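Local coordinates for protein GTN Reductase (Agrobacterium tumefaciens, PDB 5N6G) that binds flavin mononucleotide and, as an Old Yellow Enzyme ene-reductase, probably reduces activated carbon-carbon double bonds with hydride drawn from NADH or NADPH, at residues Asn17-Ala22 and Pro335-Arg340; Glu43-Ala48 and Thr364-Leu369; Gly86-Ser89 and Lys93-Ala96. All blocks are in the same frame, centred on the assembly; numbering follows the deposited sequence.

Contact 1: residues Asn17-Ala22 and Pro335-Arg340; sequences NRIVMA and PDLVRR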
ATOM      1  N   ASN A  17     -15.656  -5.057 -11.042  1.00 20.42           N
ATOM      2  CA  ASN A  17     -15.389  -6.449 -10.726  1.00 19.17           C
ATOM      3  C   ASN A  17     -14.538  -6.474  -9.471  1.00 18.49           C
ATOM      4  O   ASN A  17     -14.148  -5.432  -8.939  1.00 18.58           O
ATOM      5  CB  ASN A  17     -14.713  -7.180 -11.892  1.00 19.45           C
ATOM      6  CG  ASN A  17     -13.372  -6.588 -12.251  1.00 20.80           C
ATOM      7  OD1 ASN A  17     -12.432  -6.610 -11.450  1.00 18.90           O
ATOM      8  ND2 ASN A  17     -13.262  -6.075 -13.473  1.00 18.93           N
ATOM      9  N   ARG A  18     -14.241  -7.681  -8.999  1.00 18.35           N
ATOM     10  CA  ARG A  18     -13.560  -7.849  -7.731  1.00 17.93           C
ATOM     11  C   ARG A  18     -12.111  -8.286  -7.906  1.00 20.47           C
ATOM     12  O   ARG A  18     -11.517  -8.847  -6.987  1.00 19.32           O
ATOM     13  CB  ARG A  18     -14.348  -8.820  -6.856  1.00 20.46           C
ATOM     14  CG  ARG A  18     -15.673  -8.201  -6.434  1.00 18.78           C
ATOM     15  CD  ARG A  18     -16.730  -9.251  -6.177  1.00 18.97           C
ATOM     16  NE  ARG A  18     -18.030  -8.632  -5.877  1.00 24.98           N
ATOM     17  CZ  ARG A  18     -18.512  -8.444  -4.653  1.00 23.39           C
ATOM     18  NH1 ARG A  18     -17.817  -8.820  -3.585  1.00 21.59           N
ATOM     19  NH2 ARG A  18     -19.697  -7.868  -4.498  1.00 28.16           N
ATOM     20  N   ILE A  19     -11.514  -7.971  -9.050  1.00 19.26           N
ATOM     21  CA  ILE A  19     -10.109  -8.246  -9.321  1.00 17.66           C
ATOM     22  C   ILE A  19      -9.375  -6.918  -9.156  1.00 17.39           C
ATOM     23  O   ILE A  19      -9.632  -5.963  -9.893  1.00 19.69           O
ATOM     24  CB  ILE A  19      -9.915  -8.842 -10.727  1.00 17.08           C
ATOM     25  CG1 ILE A  19     -10.537 -10.236 -10.833  1.00 17.66           C
ATOM     26  CG2 ILE A  19      -8.440  -8.966 -11.091  1.00 16.89           C
ATOM     27  CD1 ILE A  19     -10.941 -10.638 -12.258  1.00 23.84           C
ATOM     28  N   VAL A  20      -8.510  -6.832  -8.157  1.00 14.75           N
ATOM     29  CA  VAL A  20      -7.829  -5.601  -7.789  1.00 15.83           C
ATOM     30  C   VAL A  20      -6.364  -5.708  -8.190  1.00 15.35           C
ATOM     31  O   VAL A  20      -5.745  -6.766  -8.049  1.00 17.41           O
ATOM     32  CB  VAL A  20      -7.996  -5.354  -6.278  1.00 15.71           C
ATOM     33  CG1 VAL A  20      -7.229  -4.131  -5.796  1.00 16.15           C
ATOM     34  CG2 VAL A  20      -9.477  -5.239  -5.936  1.00 19.43           C
ATOM     35  N   MET A  21      -5.814  -4.617  -8.721  1.00 14.96           N
ATOM     36  CA  MET A  21      -4.376  -4.518  -8.955  1.00 14.49           C
ATOM     37  C   MET A  21      -3.702  -4.039  -7.673  1.00 14.63           C
ATOM     38  O   MET A  21      -3.910  -2.895  -7.224  1.00 15.45           O
ATOM     39  CB  MET A  21      -4.063  -3.580 -10.118  1.00 14.02           C
ATOM     40  CG  MET A  21      -2.576  -3.395 -10.349  1.00 15.51           C
ATOM     41  SD  MET A  21      -2.281  -2.433 -11.828  1.00 18.77           S
ATOM     42  CE  MET A  21      -0.534  -2.040 -11.663  1.00 23.91           C
ATOM     43  N   ALA A  22      -2.918  -4.923  -7.068  1.00 14.95           N
ATOM     44  CA  ALA A  22      -2.214  -4.591  -5.842  1.00 15.43           C
ATOM     45  C   ALA A  22      -1.169  -3.494  -6.088  1.00 13.28           C
ATOM     46  O   ALA A  22      -0.703  -3.298  -7.220  1.00 16.37           O
ATOM     47  CB  ALA A  22      -1.519  -5.821  -5.276  1.00 15.89           C
ATOM     48  N   PRO A 335      -1.414  -7.284 -18.468  1.00 22.16           N
ATOM     49  CA  PRO A 335      -2.222  -6.057 -18.421  1.00 22.14           C
ATOM     50  C   PRO A 335      -3.707  -6.356 -18.469  1.00 20.68           C
ATOM     51  O   PRO A 335      -4.498  -5.711 -17.769  1.00 20.68           O
ATOM     52  CB  PRO A 335      -1.729  -5.276 -19.649  1.00 19.67           C
ATOM     53  CG  PRO A 335      -1.119  -6.286 -20.548  1.00 29.17           C
ATOM     54  CD  PRO A 335      -0.531  -7.333 -19.645  1.00 23.16           C
ATOM     55  N   ASP A 336      -4.104  -7.338 -19.277  1.00 22.11           N
ATOM     56  CA  ASP A 336      -5.495  -7.778 -19.380  1.00 20.65           C
ATOM     57  C   ASP A 336      -5.754  -9.005 -18.521  1.00 27.61           C
ATOM     58  O   ASP A 336      -6.388  -9.968 -18.956  1.00 24.05           O
ATOM     59  CB  ASP A 336      -5.861  -8.051 -20.835  1.00 22.30           C
ATOM     60  CG  ASP A 336      -4.978  -9.096 -21.497  1.00 29.38           C
ATOM     61  OD1 ASP A 336      -3.890  -9.416 -20.983  1.00 27.34           O
ATOM     62  OD2 ASP A 336      -5.371  -9.592 -22.575  1.00 29.63           O
ATOM     63  N   LEU A 337      -5.256  -8.980 -17.288  1.00 22.05           N
ATOM     64  CA  LEU A 337      -5.467 -10.088 -16.360  1.00 21.73           C
ATOM     65  C   LEU A 337      -6.946 -10.408 -16.210  1.00 24.71           C
ATOM     66  O   LEU A 337      -7.324 -11.580 -16.129  1.00 22.24           O
ATOM     67  CB  LEU A 337      -4.867  -9.761 -14.993  1.00 22.03           C
ATOM     68  CG  LEU A 337      -5.021 -10.858 -13.942  1.00 19.01           C
ATOM     69  CD1 LEU A 337      -4.313 -12.146 -14.384  1.00 22.41           C
ATOM     70  CD2 LEU A 337      -4.476 -10.381 -12.621  1.00 18.60           C
ATOM     71  N   VAL A 338      -7.796  -9.379 -16.159  1.00 24.76           N
ATOM     72  CA  VAL A 338      -9.226  -9.614 -15.945  1.00 23.94           C
ATOM     73  C   VAL A 338      -9.786 -10.509 -17.044  1.00 24.24           C
ATOM     74  O   VAL A 338     -10.439 -11.527 -16.771  1.00 27.11           O
ATOM     75  CB  VAL A 338      -9.982  -8.276 -15.862  1.00 24.20           C
ATOM     76  CG1 VAL A 338     -11.490  -8.501 -15.896  1.00 22.31           C
ATOM     77  CG2 VAL A 338      -9.609  -7.521 -14.600  1.00 21.78           C
ATOM     78  N   ARG A 339      -9.525 -10.155 -18.306  1.00 23.94           N
ATOM     79  CA  ARG A 339     -10.012 -10.968 -19.419  1.00 25.72           C
ATOM     80  C   ARG A 339      -9.411 -12.368 -19.399  1.00 27.17           C
ATOM     81  O   ARG A 339     -10.107 -13.355 -19.660  1.00 29.81           O
ATOM     82  CB  ARG A 339      -9.692 -10.271 -20.733  1.00 28.86           C
ATOM     83  CG  ARG A 339     -10.203 -11.019 -21.971  1.00 34.22           C
ATOM     84  CD  ARG A 339      -9.766 -10.328 -23.239  1.00 47.09           C
ATOM     85  NE  ARG A 339      -9.952 -11.193 -24.404  1.00 43.84           N
ATOM     86  CZ  ARG A 339      -9.318 -11.031 -25.560  1.00 55.44           C
ATOM     87  NH1 ARG A 339      -8.452 -10.038 -25.716  1.00 53.61           N
ATOM     88  NH2 ARG A 339      -9.547 -11.867 -26.564  1.00 73.59           N
ATOM     89  N   ARG A 340      -8.115 -12.477 -19.110  1.00 22.93           N
ATOM     90  CA  ARG A 340      -7.492 -13.793 -19.057  1.00 23.44           C
ATOM     91  C   ARG A 340      -8.138 -14.657 -17.982  1.00 24.29           C
ATOM     92  O   ARG A 340      -8.409 -15.843 -18.211  1.00 27.70           O
ATOM     93  CB  ARG A 340      -5.992 -13.661 -18.801  1.00 25.04           C
ATOM     94  CG  ARG A 340      -5.184 -13.150 -20.011  1.00 24.47           C
ATOM     95  CD  ARG A 340      -3.736 -12.815 -19.599  1.00 25.10           C
ATOM     96  NE  ARG A 340      -3.010 -12.163 -20.699  1.00 29.02           N
ATOM     97  CZ  ARG A 340      -2.183 -12.765 -21.539  1.00 31.06           C
ATOM     98  NH1 ARG A 340      -1.953 -14.067 -21.448  1.00 31.62           N
ATOM     99  NH2 ARG A 340      -1.586 -12.051 -22.486  1.00 33.42           N
TER
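In the TIM barrel of this flavoenzyme the first strand, 19-21, meets the last helix, 337-343, which comes after strand 324-327 and the short helix 329-333, so Ile19 and Val338 pack where the barrel closes. Ile19 on the strand and Val338 in the first turn of the helix have the nearest CA atoms of the two segments, 6.8 Å apart. Their side chains meet aslant: CG2 of Ile19 lies 4.0 Å from CG2 of Val338, and the same valine methyl is also met by CB and CD1 of Ile19. This branch of Val338 stands anti to its own carbonyl carbon, while CG1, anti to the backbone N (chi1 170°), turns to Asn17 and lies 3.9 Å from ND2. Leu337 adds a looser touch, its CD2 4.5 Å from Ile19 CG2. Phe327 of the eighth strand and Phe331 of helix 329-333 also touch both Ile19 and Leu337. Asn17 itself is fixed by an Asx turn: OD1 accepts from Ile19 N at 2.9 Å, in the carbonyl plane and on a lone pair, and ND2 donates to Thr47 O. Between strand and helix the contact is thus purely van der Waals, without a hydrogen bond; the buried amide of Asn17 presents ND2 to a methyl group, yet both its polar atoms bond to backbone groups.

Contact 2: residues Glu43-Ala48 and Thr364-Leu369; sequences EQRATA and TDYPAL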
ATOM      1  N   GLU A  43      -2.913   2.680 -17.732  1.00 18.00           N
ATOM      2  CA  GLU A  43      -4.033   2.596 -18.662  1.00 16.74           C
ATOM      3  C   GLU A  43      -4.171   1.186 -19.230  1.00 17.94           C
ATOM      4  O   GLU A  43      -5.293   0.735 -19.498  1.00 20.15           O
ATOM      5  CB  GLU A  43      -3.861   3.629 -19.786  1.00 20.09           C
ATOM      6  CG  GLU A  43      -4.009   5.084 -19.274  1.00 23.58           C
ATOM      7  CD  GLU A  43      -3.451   6.140 -20.234  1.00 32.71           C
ATOM      8  OE1 GLU A  43      -2.932   5.781 -21.317  1.00 32.76           O
ATOM      9  OE2 GLU A  43      -3.540   7.345 -19.899  1.00 33.42           O
ATOM     10  N   GLN A  44      -3.047   0.476 -19.408  1.00 16.52           N
ATOM     11  CA  GLN A  44      -3.062  -0.898 -19.917  1.00 19.69           C
ATOM     12  C   GLN A  44      -3.811  -1.846 -18.995  1.00 18.38           C
ATOM     13  O   GLN A  44      -4.272  -2.918 -19.452  1.00 19.23           O
ATOM     14  CB  GLN A  44      -1.627  -1.399 -20.071  1.00 18.52           C
ATOM     15  CG  GLN A  44      -0.910  -0.873 -21.295  1.00 20.65           C
ATOM     16  CD  GLN A  44       0.503  -1.417 -21.417  1.00 17.84           C
ATOM     17  OE1 GLN A  44       1.026  -2.038 -20.493  1.00 20.07           O
ATOM     18  NE2 GLN A  44       1.118  -1.189 -22.559  1.00 21.05           N
ATOM     19  N   ARG A  45      -3.901  -1.488 -17.709  1.00 17.37           N
ATOM     20  CA  ARG A  45      -4.452  -2.327 -16.652  1.00 17.22           C
ATOM     21  C   ARG A  45      -5.790  -1.818 -16.108  1.00 19.93           C
ATOM     22  O   ARG A  45      -6.281  -2.331 -15.098  1.00 18.48           O
ATOM     23  CB  ARG A  45      -3.413  -2.453 -15.544  1.00 16.81           C
ATOM     24  CG  ARG A  45      -2.204  -3.238 -16.029  1.00 16.71           C
ATOM     25  CD  ARG A  45      -0.899  -2.972 -15.251  1.00 17.04           C
ATOM     26  NE  ARG A  45       0.107  -3.872 -15.801  1.00 17.17           N
ATOM     27  CZ  ARG A  45       0.731  -3.698 -16.953  1.00 17.64           C
ATOM     28  NH1 ARG A  45       0.493  -2.607 -17.683  1.00 17.40           N
ATOM     29  NH2 ARG A  45       1.581  -4.627 -17.385  1.00 21.28           N
ATOM     30  N   ALA A  46      -6.430  -0.890 -16.801  1.00 19.17           N
ATOM     31  CA  ALA A  46      -7.612  -0.213 -16.294  1.00 19.85           C
ATOM     32  C   ALA A  46      -8.871  -1.065 -16.328  1.00 20.06           C
ATOM     33  O   ALA A  46      -9.918  -0.580 -15.876  1.00 24.15           O
ATOM     34  CB  ALA A  46      -7.852   1.072 -17.090  1.00 23.88           C
ATOM     35  N   THR A  47      -8.819  -2.287 -16.869  1.00 20.93           N
ATOM     36  CA  THR A  47      -9.953  -3.193 -16.711  1.00 18.69           C
ATOM     37  C   THR A  47     -10.012  -3.829 -15.326  1.00 19.10           C
ATOM     38  O   THR A  47     -11.039  -4.442 -14.993  1.00 20.19           O
ATOM     39  CB  THR A  47      -9.959  -4.292 -17.790  1.00 20.46           C
ATOM     40  OG1 THR A  47      -8.721  -5.011 -17.785  1.00 22.02           O
ATOM     41  CG2 THR A  47     -10.199  -3.691 -19.149  1.00 24.44           C
ATOM     42  N   ALA A  48      -8.980  -3.657 -14.501  1.00 20.14           N
ATOM     43  CA  ALA A  48      -9.071  -4.042 -13.097  1.00 18.19           C
ATOM     44  C   ALA A  48     -10.282  -3.378 -12.467  1.00 17.51           C
ATOM     45  O   ALA A  48     -10.602  -2.232 -12.782  1.00 19.67           O
ATOM     46  CB  ALA A  48      -7.799  -3.633 -12.354  1.00 19.16           C
ATOM     47  N   THR A 364       5.735  -1.888 -19.793  1.00 17.34           N
ATOM     48  CA  THR A 364       4.615  -1.671 -20.704  1.00 18.41           C
ATOM     49  C   THR A 364       4.617  -2.618 -21.900  1.00 21.57           C
ATOM     50  O   THR A 364       3.741  -2.503 -22.777  1.00 20.13           O
ATOM     51  CB  THR A 364       4.627  -0.231 -21.208  1.00 17.84           C
ATOM     52  OG1 THR A 364       5.948   0.079 -21.658  1.00 20.79           O
ATOM     53  CG2 THR A 364       4.234   0.753 -20.121  1.00 18.17           C
ATOM     54  N   ASP A 365       5.568  -3.548 -21.980  1.00 21.38           N
ATOM     55  CA  ASP A 365       5.676  -4.398 -23.157  1.00 20.03           C
ATOM     56  C   ASP A 365       5.247  -5.831 -22.900  1.00 20.30           C
ATOM     57  O   ASP A 365       5.516  -6.699 -23.733  1.00 23.79           O
ATOM     58  CB  ASP A 365       7.103  -4.373 -23.713  1.00 21.74           C
ATOM     59  CG  ASP A 365       8.105  -5.030 -22.781  1.00 21.86           C
ATOM     60  OD1 ASP A 365       7.784  -5.233 -21.592  1.00 26.61           O
ATOM     61  OD2 ASP A 365       9.208  -5.354 -23.260  1.00 27.02           O
ATOM     62  N   TYR A 366       4.603  -6.117 -21.770  1.00 19.63           N
ATOM     63  CA  TYR A 366       3.969  -7.419 -21.648  1.00 21.02           C
ATOM     64  C   TYR A 366       2.718  -7.450 -22.521  1.00 25.58           C
ATOM     65  O   TYR A 366       1.899  -6.528 -22.449  1.00 24.12           O
ATOM     66  CB  TYR A 366       3.575  -7.702 -20.224  1.00 19.73           C
ATOM     67  CG  TYR A 366       4.664  -8.001 -19.242  1.00 18.86           C
ATOM     68  CD1 TYR A 366       5.127  -9.296 -19.071  1.00 21.48           C
ATOM     69  CD2 TYR A 366       5.164  -7.004 -18.396  1.00 19.69           C
ATOM     70  CE1 TYR A 366       6.092  -9.597 -18.119  1.00 21.73           C
ATOM     71  CE2 TYR A 366       6.121  -7.302 -17.431  1.00 18.38           C
ATOM     72  CZ  TYR A 366       6.587  -8.605 -17.299  1.00 23.33           C
ATOM     73  OH  TYR A 366       7.542  -8.935 -16.335  1.00 23.45           O
ATOM     74  N   PRO A 367       2.513  -8.492 -23.310  1.00 22.35           N
ATOM     75  CA  PRO A 367       1.419  -8.483 -24.279  1.00 27.62           C
ATOM     76  C   PRO A 367       0.070  -8.816 -23.670  1.00 27.80           C
ATOM     77  O   PRO A 367      -0.051  -9.599 -22.721  1.00 27.93           O
ATOM     78  CB  PRO A 367       1.837  -9.564 -25.281  1.00 29.67           C
ATOM     79  CG  PRO A 367       2.624 -10.514 -24.473  1.00 33.27           C
ATOM     80  CD  PRO A 367       3.383  -9.665 -23.481  1.00 26.90           C
ATOM     81  N   ALA A 368      -0.950  -8.187 -24.238  1.00 25.97           N
ATOM     82  CA  ALA A 368      -2.324  -8.594 -24.013  1.00 32.75           C
ATOM     83  C   ALA A 368      -2.692  -9.720 -24.974  1.00 32.77           C
ATOM     84  O   ALA A 368      -1.973 -10.031 -25.925  1.00 36.13           O
ATOM     85  CB  ALA A 368      -3.269  -7.404 -24.178  1.00 31.79           C
ATOM     86  N   LEU A 369      -3.830 -10.346 -24.707  1.00 30.20           N
ATOM     87  CA  LEU A 369      -4.352 -11.354 -25.611  1.00 29.66           C
ATOM     88  C   LEU A 369      -4.725 -10.732 -26.959  1.00 35.13           C
ATOM     89  O   LEU A 369      -5.014  -9.536 -27.066  1.00 37.04           O
ATOM     90  CB  LEU A 369      -5.586 -12.029 -25.009  1.00 32.40           C
ATOM     91  CG  LEU A 369      -5.440 -12.867 -23.740  1.00 39.22           C
ATOM     92  CD1 LEU A 369      -6.822 -13.192 -23.196  1.00 41.98           C
ATOM     93  CD2 LEU A 369      -4.651 -14.145 -23.996  1.00 40.10           C
TER
HETATM   94  O   HOH W   1       2.381  -4.462 -20.334  1.00 21.02           O
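Gln44 lays its terminal amide against the backbone of Thr364, and NE2 donates to the carbonyl O of Thr364 at 2.9 Å. The bond is nearly straight, 168° at the hydrogen, and the acceptor lies in the amide plane; seen from the carbonyl, the donor is tilted 16° from its plane. With CG anti to the carbonyl carbon (chi1 -77°) and the chain extended beyond it, Gln44 carries the amide across to the C-terminal segment, where NE2 also lies 3.9 Å from Thr364 CB. At the other end of the amide, OE1 accepts from NH1 of Arg45 at 2.9 Å, on a lone pair and close to the guanidinium plane. One amide thereby ties a backbone carbonyl to an arginine, and these two bonds fix which end is oxygen. A water bridges the segments, accepting from Arg45 NH2 at 3.1 Å, with Gln44 OE1 and Tyr366 O also within its hydrogen-bonding distance. Tyr366 CD2 comes to the edge of the guanidinium, 4.4 Å from NH2, while the phenol OH bonds to Asn351 N. Arg45 is held further by carbonyls around it, NE by Phe331 O, NH2 by Ile332 O and NH1 by Tyr41 O. The contact therefore joins the turn between helix 36-43 and strand 50-57 to the C-terminal tail, with Thr364 resting on helix 36-43 and Tyr366 on helix 329-333.

Contact 3: residues Gly86-Ser89 and Lys93-Ala96; sequences GVHS and KIVA
Val87 and Ile94 set their side chains at about a right angle, the valine on the last turn of helix 74-89 and the isoleucine at the start of strand 94-99. CG2 of Val87 lies 4.2 Å from CD1 of Ile94, while CG1 is on the Lys93 side, 3.9 Å from Lys93 N, and also touches CB of Ile94. The isoleucine meets the helix with its long branch: with CG1 anti to the backbone N (chi1 -176°) and the chain extended beyond it, CD1 reaches the valine. Its short branch is used too, for CG2 lies 4.2 Å from NE2 of His88, an approach to the ring that is oblique. The imidazole comes in from one residue further along the helix and turns its edge to the backbone of Lys93, with CD2 4.4 Å from Lys93 CA. No hydrogen bond spans the two segments; NE2 of the histidine bonds outside them, to Asp173 OD2, the carboxylate oxygen that also accepts from Ile94 N. That shared acceptor joins the ring to the start of the strand. Lys93 directs its CB away from the helix, and NZ bonds to Ala14 O. The contact closes the helix-to-strand turn of the beta-alpha-beta unit made by strand 50-57, helix 74-89 and strand 94-99; Ile94 also rests on Ile51 and Thr53 of the preceding barrel strand and on Ile83 and Thr84 of the helix, with Phe172 beside it.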
ATOM      1  N   GLY A  86      -6.817   8.887 -17.667  1.00 20.05           N
ATOM      2  CA  GLY A  86      -6.728   7.790 -18.620  1.00 20.16           C
ATOM      3  C   GLY A  86      -7.407   6.534 -18.109  1.00 20.66           C
ATOM      4  O   GLY A  86      -8.117   5.846 -18.854  1.00 24.13           O
ATOM      5  N   VAL A  87      -7.195   6.215 -16.832  1.00 17.36           N
ATOM      6  CA  VAL A  87      -7.845   5.051 -16.241  1.00 17.35           C
ATOM      7  C   VAL A  87      -9.351   5.238 -16.270  1.00 20.39           C
ATOM      8  O   VAL A  87     -10.109   4.313 -16.613  1.00 19.62           O
ATOM      9  CB  VAL A  87      -7.315   4.830 -14.816  1.00 17.26           C
ATOM     10  CG1 VAL A  87      -8.190   3.814 -14.056  1.00 18.81           C
ATOM     11  CG2 VAL A  87      -5.840   4.424 -14.837  1.00 19.94           C
ATOM     12  N   HIS A  88      -9.820   6.439 -15.924  1.00 19.91           N
ATOM     13  CA  HIS A  88     -11.262   6.668 -15.902  1.00 19.58           C
ATOM     14  C   HIS A  88     -11.861   6.587 -17.301  1.00 21.76           C
ATOM     15  O   HIS A  88     -12.950   6.028 -17.475  1.00 24.41           O
ATOM     16  CB  HIS A  88     -11.567   8.016 -15.253  1.00 22.20           C
ATOM     17  CG  HIS A  88     -11.351   8.020 -13.777  1.00 17.98           C
ATOM     18  ND1 HIS A  88     -10.912   9.136 -13.096  1.00 22.29           N
ATOM     19  CD2 HIS A  88     -11.491   7.042 -12.854  1.00 23.36           C
ATOM     20  CE1 HIS A  88     -10.798   8.841 -11.812  1.00 22.35           C
ATOM     21  NE2 HIS A  88     -11.138   7.577 -11.639  1.00 24.75           N
ATOM     22  N   SER A  89     -11.167   7.126 -18.313  1.00 20.56           N
ATOM     23  CA  SER A  89     -11.673   7.056 -19.681  1.00 25.83           C
ATOM     24  C   SER A  89     -11.831   5.616 -20.149  1.00 26.11           C
ATOM     25  O   SER A  89     -12.684   5.329 -20.996  1.00 27.74           O
ATOM     26  CB  SER A  89     -10.743   7.815 -20.622  1.00 32.35           C
ATOM     27  OG  SER A  89     -10.808   9.194 -20.347  1.00 42.72           O
ATOM     28  N   LYS A  93     -11.186   2.433 -12.070  1.00 17.98           N
ATOM     29  CA  LYS A  93     -11.167   3.146 -10.808  1.00 18.06           C
ATOM     30  C   LYS A  93      -9.780   2.987 -10.204  1.00 15.40           C
ATOM     31  O   LYS A  93      -9.133   1.951 -10.376  1.00 15.81           O
ATOM     32  CB  LYS A  93     -12.228   2.602  -9.832  1.00 15.10           C
ATOM     33  CG  LYS A  93     -13.660   2.759 -10.331  1.00 19.11           C
ATOM     34  CD  LYS A  93     -14.100   4.213 -10.320  1.00 22.68           C
ATOM     35  CE  LYS A  93     -15.347   4.436 -11.180  1.00 28.08           C
ATOM     36  NZ  LYS A  93     -16.466   3.621 -10.676  1.00 27.42           N
ATOM     37  N   ILE A  94      -9.311   4.017  -9.506  1.00 16.88           N
ATOM     38  CA  ILE A  94      -7.933   4.007  -9.020  1.00 13.86           C
ATOM     39  C   ILE A  94      -7.839   4.790  -7.722  1.00 16.10           C
ATOM     40  O   ILE A  94      -8.413   5.877  -7.594  1.00 16.75           O
ATOM     41  CB  ILE A  94      -6.989   4.562 -10.106  1.00 13.40           C
ATOM     42  CG1 ILE A  94      -5.528   4.466  -9.679  1.00 14.47           C
ATOM     43  CG2 ILE A  94      -7.374   5.985 -10.525  1.00 18.05           C
ATOM     44  CD1 ILE A  94      -4.582   4.694 -10.854  1.00 19.62           C
ATOM     45  N   VAL A  95      -7.122   4.210  -6.752  1.00 13.62           N
ATOM     46  CA  VAL A  95      -6.835   4.853  -5.478  1.00 14.87           C
ATOM     47  C   VAL A  95      -5.322   4.967  -5.323  1.00 12.73           C
ATOM     48  O   VAL A  95      -4.558   4.104  -5.766  1.00 13.84           O
ATOM     49  CB  VAL A  95      -7.449   4.099  -4.288  1.00 15.45           C
ATOM     50  CG1 VAL A  95      -8.977   4.131  -4.372  1.00 14.45           C
ATOM     51  CG2 VAL A  95      -6.945   2.671  -4.223  1.00 14.35           C
ATOM     52  N   ALA A  96      -4.897   6.042  -4.678  1.00 12.96           N
ATOM     53  CA  ALA A  96      -3.481   6.290  -4.435  1.00 13.61           C
ATOM     54  C   ALA A  96      -3.058   5.644  -3.127  1.00 12.32           C
ATOM     55  O   ALA A  96      -3.700   5.874  -2.091  1.00 13.69           O
ATOM     56  CB  ALA A  96      -3.213   7.792  -4.366  1.00 14.13           C
TER

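Contacts 1 and 3 both pack a helix on a strand of the same barrel, mainly by apolar side chains and, respectively, an amide and an imidazole, contact 1 across 313 residues where first strand and final helix meet, contact 3 within one beta-alpha-beta unit. Contact 1 is the more buried; contacts 2 and 3 are partly exposed. Contact 2 differs in chemistry: it joins two irregular segments by an amide-to-carbonyl bond and a water. Contacts 1 and 2 adjoin, centres 9 Å apart, with Asp336 OD2 2.7 Å from Leu369 N, a probable hydrogen bond. Contact 2 also meets contact 3, Ala46 CB lying 4.0 Å from Val87 O, whereas contacts 1 and 3 do not touch.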